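Local coordinates for uncharacterized protein (Streptococcus mutans, PDB 3L7Y) that probably acts as a magnesium-dependent phosphatase of the haloacid dehalogenase-like hydrolase family and holds a magnesium ion between aspartates, at residues S79-Q84 against V99-A104; I139-E144 against E180-L185; L227-A232 against G253-E258. All blocks are in the same frame, centred on the assembly; numbering follows the deposited sequence.

Contact 1 of 3, residues S79-Q84 against V99-A104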
ATOM      1  N   SER A  79       0.433  -0.834  -0.309  1.00 15.66           N
ATOM      2  CA  SER A  79       1.831  -0.693   0.058  1.00 17.56           C
ATOM      3  C   SER A  79       2.755  -1.442  -0.914  1.00 17.15           C
ATOM      4  O   SER A  79       3.926  -1.088  -1.049  1.00 12.78           O
ATOM      5  CB  SER A  79       2.067  -1.190   1.476  1.00 20.80           C
ATOM      6  OG  SER A  79       1.987  -2.597   1.532  1.00 23.67           O
ATOM      7  N   ASN A  80       2.234  -2.464  -1.596  1.00 12.81           N
ATOM      8  CA  ASN A  80       3.073  -3.284  -2.488  1.00 12.43           C
ATOM      9  C   ASN A  80       3.597  -2.496  -3.679  1.00 12.33           C
ATOM     10  O   ASN A  80       3.035  -1.449  -4.040  1.00 15.25           O
ATOM     11  CB  ASN A  80       2.302  -4.514  -2.997  1.00 18.90           C
ATOM     12  CG  ASN A  80       1.726  -5.350  -1.864  1.00 28.27           C
ATOM     13  OD1 ASN A  80       2.239  -5.345  -0.745  1.00 38.86           O
ATOM     14  ND2 ASN A  80       0.653  -6.058  -2.150  1.00 27.21           N
ATOM     15  N   PRO A  81       4.677  -2.994  -4.301  1.00 16.94           N
ATOM     16  CA  PRO A  81       5.229  -2.283  -5.452  1.00 14.13           C
ATOM     17  C   PRO A  81       4.300  -2.409  -6.640  1.00 11.54           C
ATOM     18  O   PRO A  81       3.554  -3.388  -6.754  1.00 12.56           O
ATOM     19  CB  PRO A  81       6.555  -3.021  -5.722  1.00 17.12           C
ATOM     20  CG  PRO A  81       6.891  -3.693  -4.407  1.00 14.72           C
ATOM     21  CD  PRO A  81       5.529  -4.125  -3.898  1.00 13.33           C
ATOM     22  N   TYR A  82       4.349  -1.422  -7.518  1.00 13.30           N
ATOM     23  CA  TYR A  82       3.522  -1.418  -8.711  1.00 14.14           C
ATOM     24  C   TYR A  82       3.677  -2.707  -9.516  1.00 19.82           C
ATOM     25  O   TYR A  82       2.689  -3.287  -9.963  1.00 13.07           O
ATOM     26  CB  TYR A  82       3.862  -0.203  -9.572  1.00 13.26           C
ATOM     27  CG  TYR A  82       3.466  -0.344 -11.021  1.00 17.11           C
ATOM     28  CD1 TYR A  82       4.430  -0.468 -12.014  1.00 14.12           C
ATOM     29  CD2 TYR A  82       2.122  -0.356 -11.398  1.00 14.71           C
ATOM     30  CE1 TYR A  82       4.065  -0.597 -13.353  1.00 16.21           C
ATOM     31  CE2 TYR A  82       1.742  -0.480 -12.720  1.00 12.77           C
ATOM     32  CZ  TYR A  82       2.717  -0.601 -13.697  1.00 24.95           C
ATOM     33  OH  TYR A  82       2.337  -0.723 -15.011  1.00 17.64           O
ATOM     34  N   ARG A  83       4.910  -3.173  -9.688  1.00 12.36           N
ATOM     35  CA  ARG A  83       5.183  -4.340 -10.482  1.00 18.67           C
ATOM     36  C   ARG A  83       4.432  -5.535  -9.949  1.00 23.20           C
ATOM     37  O   ARG A  83       4.040  -6.369 -10.694  1.00 27.97           O
ATOM     38  CB  ARG A  83       6.681  -4.671 -10.566  1.00 24.52           C
ATOM     39  CG  ARG A  83       7.456  -3.798 -11.507  1.00 38.11           C
ATOM     40  CD  ARG A  83       9.006  -4.122 -11.486  1.00 39.00           C
ATOM     41  NE  ARG A  83       9.703  -2.957 -11.950  1.00 41.51           N
ATOM     42  CZ  ARG A  83       9.559  -2.516 -13.174  1.00 49.12           C
ATOM     43  NH1 ARG A  83       8.782  -3.170 -13.988  1.00 44.80           N
ATOM     44  NH2 ARG A  83      10.175  -1.440 -13.597  1.00 58.32           N
ATOM     45  N   GLN A  84       4.227  -5.594  -8.654  1.00 21.68           N
ATOM     46  CA  GLN A  84       3.521  -6.718  -8.057  1.00 11.91           C
ATOM     47  C   GLN A  84       2.008  -6.507  -8.182  1.00 21.93           C
ATOM     48  O   GLN A  84       1.254  -7.470  -8.314  1.00 17.49           O
ATOM     49  CB  GLN A  84       3.951  -6.930  -6.599  1.00 20.88           C
ATOM     50  CG  GLN A  84       3.270  -8.108  -5.902  1.00 34.38           C
ATOM     51  CD  GLN A  84       1.937  -7.736  -5.240  1.00 42.64           C
ATOM     52  OE1 GLN A  84       1.293  -6.748  -5.605  1.00 36.11           O
ATOM     53  NE2 GLN A  84       1.526  -8.532  -4.258  1.00 45.94           N
ATOM     54  N   VAL A  99      -1.671   3.032  -7.139  1.00 12.10           N
ATOM     55  CA  VAL A  99      -0.864   3.719  -6.133  1.00 12.09           C
ATOM     56  C   VAL A  99      -0.103   2.631  -5.386  1.00 14.41           C
ATOM     57  O   VAL A  99      -0.715   1.832  -4.655  1.00 14.00           O
ATOM     58  CB  VAL A  99      -1.748   4.528  -5.144  1.00 14.17           C
ATOM     59  CG1 VAL A  99      -0.891   5.161  -4.028  1.00 11.92           C
ATOM     60  CG2 VAL A  99      -2.531   5.598  -5.890  1.00 12.81           C
ATOM     61  N   GLY A 100       1.214   2.564  -5.598  1.00  9.78           N
ATOM     62  CA  GLY A 100       2.036   1.588  -4.905  1.00  9.63           C
ATOM     63  C   GLY A 100       2.947   2.227  -3.870  1.00 10.55           C
ATOM     64  O   GLY A 100       3.081   3.443  -3.838  1.00 10.49           O
ATOM     65  N   GLU A 101       3.591   1.407  -3.040  1.00 15.17           N
ATOM     66  CA  GLU A 101       4.541   1.899  -2.032  1.00 15.40           C
ATOM     67  C   GLU A 101       3.858   2.804  -0.995  1.00  9.42           C
ATOM     68  O   GLU A 101       4.513   3.596  -0.308  1.00  8.82           O
ATOM     69  CB  GLU A 101       5.718   2.626  -2.689  1.00 12.37           C
ATOM     70  CG  GLU A 101       6.299   1.942  -3.934  1.00 14.43           C
ATOM     71  CD  GLU A 101       7.069   0.663  -3.647  1.00 16.52           C
ATOM     72  OE1 GLU A 101       7.404   0.402  -2.479  1.00 23.63           O
ATOM     73  OE2 GLU A 101       7.343  -0.086  -4.608  1.00 21.62           O
ATOM     74  N   ASN A 102       2.544   2.633  -0.862  1.00  8.50           N
ATOM     75  CA  ASN A 102       1.682   3.481  -0.021  1.00 15.16           C
ATOM     76  C   ASN A 102       1.443   4.861  -0.587  1.00 19.70           C
ATOM     77  O   ASN A 102       0.642   5.629  -0.035  1.00 14.55           O
ATOM     78  CB  ASN A 102       2.193   3.604   1.421  1.00 12.10           C
ATOM     79  CG  ASN A 102       2.256   2.271   2.134  1.00 14.13           C
ATOM     80  OD1 ASN A 102       1.238   1.624   2.364  1.00 14.88           O
ATOM     81  ND2 ASN A 102       3.461   1.847   2.478  1.00 14.99           N
ATOM     82  N   GLY A 103       2.111   5.188  -1.689  1.00  8.51           N
ATOM     83  CA  GLY A 103       1.907   6.502  -2.273  1.00  8.56           C
ATOM     84  C   GLY A 103       3.001   7.100  -3.138  1.00 13.18           C
ATOM     85  O   GLY A 103       2.698   7.873  -4.044  1.00 10.92           O
ATOM     86  N   ALA A 104       4.262   6.766  -2.859  1.00 10.87           N
ATOM     87  CA  ALA A 104       5.393   7.382  -3.552  1.00  9.94           C
ATOM     88  C   ALA A 104       5.438   7.034  -5.036  1.00 19.63           C
ATOM     89  O   ALA A 104       6.090   7.735  -5.817  1.00 11.55           O
ATOM     90  CB  ALA A 104       6.718   6.982  -2.886  1.00 12.96           C
TER
HETATM   91  O   HOH W   1       6.265   0.572  -7.144  1.00 12.36           O
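S79, N80 and P81 meet G100, E101 and N102 in a buried loop-to-loop contact at the ends of two neighbouring parallel strands of the core sheet, 73-77 and 97-100. One backbone hydrogen bond joins the two loops: E101 N donates to N80 O at 3.1 Å. Next to it the CA of E101 makes a CH...O contact with S79 O. Two side chains reach back across. The E101 chain bends at chi2 (-71°), which carries OE2 to within 3.2 Å of P81 CB, the two side chains crossing at about a right angle. Water then continues the link, accepting from Y82 N and donating to E101 OE2, each at 2.8 Å, just where helix 82-86 begins after its N-cap P81. The segments join parts of the beta-alpha-beta unit formed by strand 73-77, helix 82-86 and strand 97-100 in the HAD-type Rossmann-like core, where N80 ND2 hydrogen-bonds the magnesium ligand D45. At the other end the amide of N102 lies against S79, OD1 coming to 3.1 Å from CB. Its position is fixed from outside, since ND2 is bound to D221 and OD1 to N255. E101 OE1 has K184 as its ionic partner.

Contact 2 of 3, residues I139-E144 against E180-L185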
ATOM      1  N   ILE A 139      15.199  -6.101   7.774  1.00  8.84           N
ATOM      2  CA  ILE A 139      15.126  -4.931   6.921  1.00  8.41           C
ATOM      3  C   ILE A 139      15.095  -5.299   5.446  1.00 12.85           C
ATOM      4  O   ILE A 139      16.015  -5.932   4.930  1.00 18.77           O
ATOM      5  CB  ILE A 139      16.336  -3.997   7.157  1.00 18.99           C
ATOM      6  CG1 ILE A 139      16.361  -3.491   8.612  1.00 16.14           C
ATOM      7  CG2 ILE A 139      16.310  -2.842   6.162  1.00 13.02           C
ATOM      8  CD1 ILE A 139      17.730  -2.884   9.048  1.00  8.14           C
ATOM      9  N   ALA A 140      14.048  -4.873   4.756  1.00  7.91           N
ATOM     10  CA  ALA A 140      13.985  -5.054   3.313  1.00 12.32           C
ATOM     11  C   ALA A 140      13.861  -3.712   2.592  1.00 12.11           C
ATOM     12  O   ALA A 140      13.094  -2.837   3.001  1.00 15.30           O
ATOM     13  CB  ALA A 140      12.849  -5.981   2.938  1.00 13.24           C
ATOM     14  N   LEU A 141      14.646  -3.547   1.530  1.00 18.11           N
ATOM     15  CA  LEU A 141      14.608  -2.333   0.726  1.00 14.35           C
ATOM     16  C   LEU A 141      13.773  -2.576  -0.526  1.00 19.37           C
ATOM     17  O   LEU A 141      13.955  -3.582  -1.223  1.00 21.22           O
ATOM     18  CB  LEU A 141      16.020  -1.917   0.340  1.00 16.17           C
ATOM     19  CG  LEU A 141      17.038  -2.021   1.463  1.00 26.77           C
ATOM     20  CD1 LEU A 141      18.455  -1.764   0.951  1.00 27.05           C
ATOM     21  CD2 LEU A 141      16.666  -1.043   2.563  1.00 23.19           C
ATOM     22  N   SER A 142      12.848  -1.667  -0.806  1.00 10.86           N
ATOM     23  CA  SER A 142      11.964  -1.821  -1.951  1.00 16.23           C
ATOM     24  C   SER A 142      12.387  -0.859  -3.060  1.00 19.20           C
ATOM     25  O   SER A 142      12.102   0.339  -2.993  1.00 17.52           O
ATOM     26  CB  SER A 142      10.495  -1.612  -1.537  1.00 24.14           C
ATOM     27  OG  SER A 142       9.607  -1.854  -2.616  1.00 32.06           O
ATOM     28  N   GLY A 143      13.085  -1.393  -4.067  1.00 14.29           N
ATOM     29  CA  GLY A 143      13.666  -0.586  -5.127  1.00  9.68           C
ATOM     30  C   GLY A 143      12.781  -0.512  -6.354  1.00 21.34           C
ATOM     31  O   GLY A 143      11.688  -1.080  -6.395  1.00 15.06           O
ATOM     32  N   GLU A 144      13.248   0.197  -7.368  1.00 27.46           N
ATOM     33  CA  GLU A 144      12.430   0.429  -8.546  1.00 35.08           C
ATOM     34  C   GLU A 144      12.152  -0.881  -9.282  1.00 34.37           C
ATOM     35  O   GLU A 144      11.083  -1.065  -9.862  1.00 37.31           O
ATOM     36  CB  GLU A 144      13.128   1.427  -9.462  1.00 45.46           C
ATOM     37  CG  GLU A 144      12.275   1.990 -10.579  1.00 52.26           C
ATOM     38  CD  GLU A 144      12.988   3.108 -11.311  1.00 57.09           C
ATOM     39  OE1 GLU A 144      14.169   3.357 -10.986  1.00 54.90           O
ATOM     40  OE2 GLU A 144      12.378   3.733 -12.206  1.00 63.16           O
ATOM     41  N   GLU A 180      20.419   0.854  -7.032  1.00 23.65           N
ATOM     42  CA  GLU A 180      19.016   1.092  -7.367  1.00 28.64           C
ATOM     43  C   GLU A 180      18.421   2.259  -6.585  1.00 21.23           C
ATOM     44  O   GLU A 180      18.984   2.697  -5.584  1.00 19.29           O
ATOM     45  CB  GLU A 180      18.192  -0.166  -7.117  1.00 34.59           C
ATOM     46  CG  GLU A 180      16.840  -0.160  -7.803  1.00 41.42           C
ATOM     47  CD  GLU A 180      16.294  -1.552  -7.944  1.00 36.78           C
ATOM     48  OE1 GLU A 180      17.091  -2.471  -8.224  1.00 36.28           O
ATOM     49  OE2 GLU A 180      15.080  -1.736  -7.752  1.00 42.43           O
ATOM     50  N   ARG A 181      17.288   2.765  -7.064  1.00 20.87           N
ATOM     51  CA  ARG A 181      16.541   3.817  -6.383  1.00 16.64           C
ATOM     52  C   ARG A 181      15.404   3.160  -5.605  1.00 19.77           C
ATOM     53  O   ARG A 181      14.800   2.191  -6.076  1.00 16.34           O
ATOM     54  CB  ARG A 181      15.979   4.806  -7.397  1.00 20.21           C
ATOM     55  CG  ARG A 181      16.962   5.154  -8.508  1.00 33.13           C
ATOM     56  CD  ARG A 181      16.283   5.114  -9.872  1.00 37.36           C
ATOM     57  NE  ARG A 181      15.933   6.444 -10.355  1.00 37.25           N
ATOM     58  CZ  ARG A 181      15.190   6.677 -11.432  1.00 32.63           C
ATOM     59  NH1 ARG A 181      14.695   5.667 -12.134  1.00 30.54           N
ATOM     60  NH2 ARG A 181      14.926   7.923 -11.797  1.00 35.07           N
ATOM     61  N   PHE A 182      15.111   3.700  -4.424  1.00 16.68           N
ATOM     62  CA  PHE A 182      14.232   3.030  -3.478  1.00 16.22           C
ATOM     63  C   PHE A 182      13.001   3.857  -3.133  1.00 12.69           C
ATOM     64  O   PHE A 182      13.100   5.043  -2.807  1.00 20.01           O
ATOM     65  CB  PHE A 182      15.007   2.669  -2.204  1.00 14.71           C
ATOM     66  CG  PHE A 182      16.211   1.815  -2.459  1.00 19.85           C
ATOM     67  CD1 PHE A 182      17.467   2.384  -2.553  1.00 14.36           C
ATOM     68  CD2 PHE A 182      16.083   0.446  -2.624  1.00 25.38           C
ATOM     69  CE1 PHE A 182      18.578   1.606  -2.800  1.00 18.29           C
ATOM     70  CE2 PHE A 182      17.191  -0.341  -2.868  1.00 17.91           C
ATOM     71  CZ  PHE A 182      18.440   0.241  -2.960  1.00 17.95           C
ATOM     72  N   PHE A 183      11.839   3.217  -3.182  1.00 19.99           N
ATOM     73  CA  PHE A 183      10.584   3.890  -2.849  1.00 10.16           C
ATOM     74  C   PHE A 183      10.290   3.870  -1.360  1.00 14.93           C
ATOM     75  O   PHE A 183       9.720   4.826  -0.810  1.00 21.08           O
ATOM     76  CB  PHE A 183       9.427   3.214  -3.557  1.00 12.71           C
ATOM     77  CG  PHE A 183       9.345   3.517  -5.013  1.00 14.02           C
ATOM     78  CD1 PHE A 183       9.420   2.492  -5.950  1.00 11.71           C
ATOM     79  CD2 PHE A 183       9.172   4.817  -5.454  1.00 12.62           C
ATOM     80  CE1 PHE A 183       9.311   2.766  -7.307  1.00 13.60           C
ATOM     81  CE2 PHE A 183       9.092   5.098  -6.808  1.00  9.82           C
ATOM     82  CZ  PHE A 183       9.140   4.066  -7.735  1.00 10.61           C
ATOM     83  N   LYS A 184      10.642   2.760  -0.718  1.00 14.12           N
ATOM     84  CA  LYS A 184      10.336   2.557   0.689  1.00 11.81           C
ATOM     85  C   LYS A 184      11.226   1.462   1.265  1.00 14.55           C
ATOM     86  O   LYS A 184      11.930   0.767   0.523  1.00 16.47           O
ATOM     87  CB  LYS A 184       8.863   2.151   0.850  1.00  7.73           C
ATOM     88  CG  LYS A 184       8.579   0.663   0.588  1.00 16.29           C
ATOM     89  CD  LYS A 184       7.133   0.309   0.989  1.00 17.47           C
ATOM     90  CE  LYS A 184       6.821  -1.178   0.837  1.00 18.86           C
ATOM     91  NZ  LYS A 184       6.895  -1.623  -0.579  1.00 29.60           N
ATOM     92  N   LEU A 185      11.199   1.316   2.585  1.00  7.38           N
ATOM     93  CA  LEU A 185      11.754   0.129   3.229  1.00  8.86           C
ATOM     94  C   LEU A 185      10.665  -0.610   3.979  1.00  7.44           C
ATOM     95  O   LEU A 185       9.626  -0.043   4.296  1.00 14.91           O
ATOM     96  CB  LEU A 185      12.853   0.478   4.235  1.00 11.97           C
ATOM     97  CG  LEU A 185      13.825   1.627   3.962  1.00 17.06           C
ATOM     98  CD1 LEU A 185      14.952   1.547   4.976  1.00 18.68           C
ATOM     99  CD2 LEU A 185      14.351   1.549   2.550  1.00 32.29           C
TER
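S142 is held by two backbone hydrogen bonds to the facing strand: its N donates to K184 O and its O accepts from F183 N, both at 2.9 Å. On one face of this antiparallel pairing L141 and L185 lie side by side, and their CD2 atoms press together at a tight 3.5 Å. F182 extends the same apolar face, its CE2 3.8 Å from L141 CB, while CD2 comes obliquely to G143 CA. Between S142 and G143 the register slips by one residue, a beta bulge in the six-stranded sheet that packs against helix 120-133, as in the cap domain of Cof-type HAD hydrolases. Past the bulge, E144 and R181 run alongside each other. With CG anti to the backbone N (chi1 -168°) and the chain extended, E144 offers the syn lone pair of OE1 to R181 NH1 at 2.6 Å, though the carboxylate and guanidinium planes are turned 49° apart. Further out, E180 OE2 accepts from the backbone N of K145 and K146, and its OE1 bonds Y148. On the opposite sheet face, S142 OG hydrogen-bonds E101 OE1, and E101 is also the partner of K184. F183, at the corner of the chain, stacks on F117.

Contact 3 of 3, residues L227-A232 against G253-E258; sequences LHKGWA and GGNDIE
K229 reaches from the first turn of helix 229-239 toward the 3-10 segment 254-256, and nearly every atom of its side chain passes something. CB lies beside N255 O, and CG comes closer to that same oxygen at 3.7 Å. CD sits 3.5 Å from N255 O and equally near D256 OD1, so the extended chain runs along a flank made by a backbone carbonyl and a carboxylate oxygen. CE passes N255 ND2, itself hydrogen-bonded to N102 OD1, at 3.8 Å. At the tip, NZ forms a salt bridge with D256 OD1 at 2.7 Å, met on the syn side and 23° out of the carboxylate plane. Water joins NZ to N255 ND2, and a second water links K229 N to N255 O. Nearer the start of the helix, the N-cap H228 and E258 make a CH-pi contact: E258 CG sits 3.6 Å above the centre of the imidazole, only 5° off its normal, and the carboxylate stacks almost parallel to the ring. The bend at chi2 of E258 (85°) folds it flat. NZ also bonds A77 O and makes a salt bridge with D43, while D256 OD2 accepts from G253 N and D252 N. Lysine and aspartate placed in this way beside the magnesium ligands D43 and D252 are characteristic of the HAD phosphatase active site.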
ATOM      1  N   LEU A 227       3.841  10.860   2.327  1.00 10.77           N
ATOM      2  CA  LEU A 227       3.452  10.199   1.078  1.00 12.88           C
ATOM      3  C   LEU A 227       2.631   8.931   1.339  1.00 18.30           C
ATOM      4  O   LEU A 227       3.048   7.815   1.001  1.00 20.01           O
ATOM      5  CB  LEU A 227       4.675   9.893   0.200  1.00 10.51           C
ATOM      6  CG  LEU A 227       5.016  10.968  -0.841  1.00 17.85           C
ATOM      7  CD1 LEU A 227       4.739  12.381  -0.320  1.00 12.27           C
ATOM      8  CD2 LEU A 227       6.453  10.809  -1.347  1.00 13.32           C
ATOM      9  N   HIS A 228       1.458   9.120   1.945  1.00 18.59           N
ATOM     10  CA  HIS A 228       0.582   8.012   2.290  1.00 18.83           C
ATOM     11  C   HIS A 228      -0.585   7.922   1.295  1.00 12.10           C
ATOM     12  O   HIS A 228      -0.702   8.744   0.397  1.00 12.01           O
ATOM     13  CB  HIS A 228       0.095   8.159   3.730  1.00 17.15           C
ATOM     14  CG  HIS A 228      -0.365   9.541   4.073  1.00 19.74           C
ATOM     15  ND1 HIS A 228      -1.458  10.128   3.476  1.00 11.29           N
ATOM     16  CD2 HIS A 228       0.121  10.457   4.952  1.00 16.78           C
ATOM     17  CE1 HIS A 228      -1.629  11.343   3.971  1.00 17.36           C
ATOM     18  NE2 HIS A 228      -0.683  11.565   4.865  1.00 14.28           N
ATOM     19  N   LYS A 229      -1.438   6.917   1.437  1.00 12.28           N
ATOM     20  CA  LYS A 229      -2.452   6.677   0.417  1.00  8.40           C
ATOM     21  C   LYS A 229      -3.462   7.834   0.335  1.00 15.24           C
ATOM     22  O   LYS A 229      -4.039   8.087  -0.729  1.00 13.76           O
ATOM     23  CB  LYS A 229      -3.177   5.358   0.676  1.00 11.27           C
ATOM     24  CG  LYS A 229      -2.313   4.115   0.652  1.00 10.70           C
ATOM     25  CD  LYS A 229      -3.184   2.869   0.880  1.00  8.69           C
ATOM     26  CE  LYS A 229      -2.349   1.625   1.203  1.00 15.15           C
ATOM     27  NZ  LYS A 229      -3.200   0.418   1.332  1.00 15.38           N
ATOM     28  N   GLY A 230      -3.679   8.519   1.461  1.00 13.74           N
ATOM     29  CA  GLY A 230      -4.511   9.709   1.486  1.00  8.32           C
ATOM     30  C   GLY A 230      -3.911  10.789   0.601  1.00 18.71           C
ATOM     31  O   GLY A 230      -4.606  11.407  -0.199  1.00 14.60           O
ATOM     32  N   TRP A 231      -2.619  11.055   0.767  1.00 18.44           N
ATOM     33  CA  TRP A 231      -1.879  11.972  -0.096  1.00 16.69           C
ATOM     34  C   TRP A 231      -1.968  11.554  -1.577  1.00 13.38           C
ATOM     35  O   TRP A 231      -2.182  12.347  -2.417  1.00 16.52           O
ATOM     36  CB  TRP A 231      -0.424  12.116   0.347  1.00 14.61           C
ATOM     37  CG  TRP A 231       0.387  12.979  -0.528  1.00 18.65           C
ATOM     38  CD1 TRP A 231       0.595  14.308  -0.411  1.00 23.24           C
ATOM     39  CD2 TRP A 231       1.078  12.584  -1.690  1.00 11.76           C
ATOM     40  NE1 TRP A 231       1.376  14.757  -1.406  1.00 10.03           N
ATOM     41  CE2 TRP A 231       1.685  13.714  -2.217  1.00 13.45           C
ATOM     42  CE3 TRP A 231       1.256  11.381  -2.336  1.00 13.77           C
ATOM     43  CZ2 TRP A 231       2.440  13.667  -3.371  1.00 17.93           C
ATOM     44  CZ3 TRP A 231       2.003  11.347  -3.442  1.00 13.35           C
ATOM     45  CH2 TRP A 231       2.598  12.472  -3.942  1.00 19.40           C
ATOM     46  N   ALA A 232      -1.826  10.287  -1.837  1.00 20.00           N
ATOM     47  CA  ALA A 232      -1.880   9.787  -3.190  1.00 20.00           C
ATOM     48  C   ALA A 232      -3.243  10.106  -3.818  1.00 20.00           C
ATOM     49  O   ALA A 232      -3.297  10.719  -4.825  1.00 20.00           O
ATOM     50  CB  ALA A 232      -1.595   8.379  -3.239  1.00 20.00           C
ATOM     51  N   GLY A 253      -6.483  -1.685   6.935  1.00 14.59           N
ATOM     52  CA  GLY A 253      -5.226  -1.546   7.662  1.00 14.87           C
ATOM     53  C   GLY A 253      -4.814  -0.151   8.112  1.00 15.80           C
ATOM     54  O   GLY A 253      -5.340   0.848   7.637  1.00 12.81           O
ATOM     55  N   GLY A 254      -3.840  -0.082   9.021  1.00 16.25           N
ATOM     56  CA  GLY A 254      -3.370   1.196   9.526  1.00 13.97           C
ATOM     57  C   GLY A 254      -2.951   2.134   8.406  1.00 16.24           C
ATOM     58  O   GLY A 254      -3.272   3.331   8.426  1.00 17.25           O
ATOM     59  N   ASN A 255      -2.254   1.590   7.410  1.00  7.86           N
ATOM     60  CA  ASN A 255      -1.812   2.378   6.267  1.00  7.73           C
ATOM     61  C   ASN A 255      -2.968   2.809   5.336  1.00 12.10           C
ATOM     62  O   ASN A 255      -2.736   3.482   4.322  1.00 10.60           O
ATOM     63  CB  ASN A 255      -0.732   1.626   5.466  1.00  9.33           C
ATOM     64  CG  ASN A 255      -1.216   0.281   4.933  1.00 10.77           C
ATOM     65  OD1 ASN A 255      -2.180  -0.285   5.436  1.00 20.15           O
ATOM     66  ND2 ASN A 255      -0.527  -0.240   3.916  1.00 14.21           N
ATOM     67  N   ASP A 256      -4.199   2.427   5.684  1.00 12.94           N
ATOM     68  CA  ASP A 256      -5.389   2.874   4.957  1.00 13.15           C
ATOM     69  C   ASP A 256      -6.101   4.040   5.653  1.00 17.16           C
ATOM     70  O   ASP A 256      -7.093   4.562   5.138  1.00 12.41           O
ATOM     71  CB  ASP A 256      -6.406   1.732   4.811  1.00 13.52           C
ATOM     72  CG  ASP A 256      -5.905   0.600   3.953  1.00 13.93           C
ATOM     73  OD1 ASP A 256      -5.302   0.871   2.890  1.00 14.06           O
ATOM     74  OD2 ASP A 256      -6.121  -0.568   4.338  1.00 14.68           O
ATOM     75  N   ILE A 257      -5.633   4.438   6.830  1.00 14.90           N
ATOM     76  CA  ILE A 257      -6.415   5.378   7.642  1.00 10.46           C
ATOM     77  C   ILE A 257      -6.522   6.788   7.052  1.00 20.52           C
ATOM     78  O   ILE A 257      -7.599   7.391   7.102  1.00  9.20           O
ATOM     79  CB  ILE A 257      -5.944   5.428   9.111  1.00 13.81           C
ATOM     80  CG1 ILE A 257      -6.336   4.156   9.859  1.00 17.74           C
ATOM     81  CG2 ILE A 257      -6.566   6.609   9.846  1.00 14.48           C
ATOM     82  CD1 ILE A 257      -5.655   4.042  11.250  1.00  9.93           C
ATOM     83  N   GLU A 258      -5.433   7.333   6.507  1.00 11.27           N
ATOM     84  CA  GLU A 258      -5.534   8.663   5.884  1.00 14.76           C
ATOM     85  C   GLU A 258      -6.469   8.611   4.663  1.00 15.77           C
ATOM     86  O   GLU A 258      -7.218   9.553   4.379  1.00 10.50           O
ATOM     87  CB  GLU A 258      -4.154   9.207   5.478  1.00  9.49           C
ATOM     88  CG  GLU A 258      -3.147   9.320   6.639  1.00 21.83           C
ATOM     89  CD  GLU A 258      -2.393   8.024   6.919  1.00 28.02           C
ATOM     90  OE1 GLU A 258      -2.684   6.997   6.268  1.00 26.38           O
ATOM     91  OE2 GLU A 258      -1.499   8.031   7.795  1.00 32.69           O
TER
HETATM   92  O   HOH W   2      -0.540   4.791   3.525  1.00 10.50           O
HETATM   93  O   HOH W   3      -1.593  -2.217   1.571  1.00 12.39           O

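Contact 1 is the middle member, its centre about 11 Å from that of contact 2 and about 12 Å from that of contact 3; the centres of contacts 2 and 3 are about 19 Å apart, and these two do not touch. Toward contact 2 the bridge is ionic: E101 OE1 meets K184 NZ in a salt bridge at 2.8 Å, and S79 O probably accepts from the same NZ at 3.1 Å. Toward contact 3, the 3.0 Å bond from N255 ND2 to N102 OD1 ties the two sites directly, and V99 packs on A232. Closeness to the metal falls off in order: the side chain of D256 is about 4 Å from the magnesium ion, that of S79 about 7 Å and that of K184 about 12 Å.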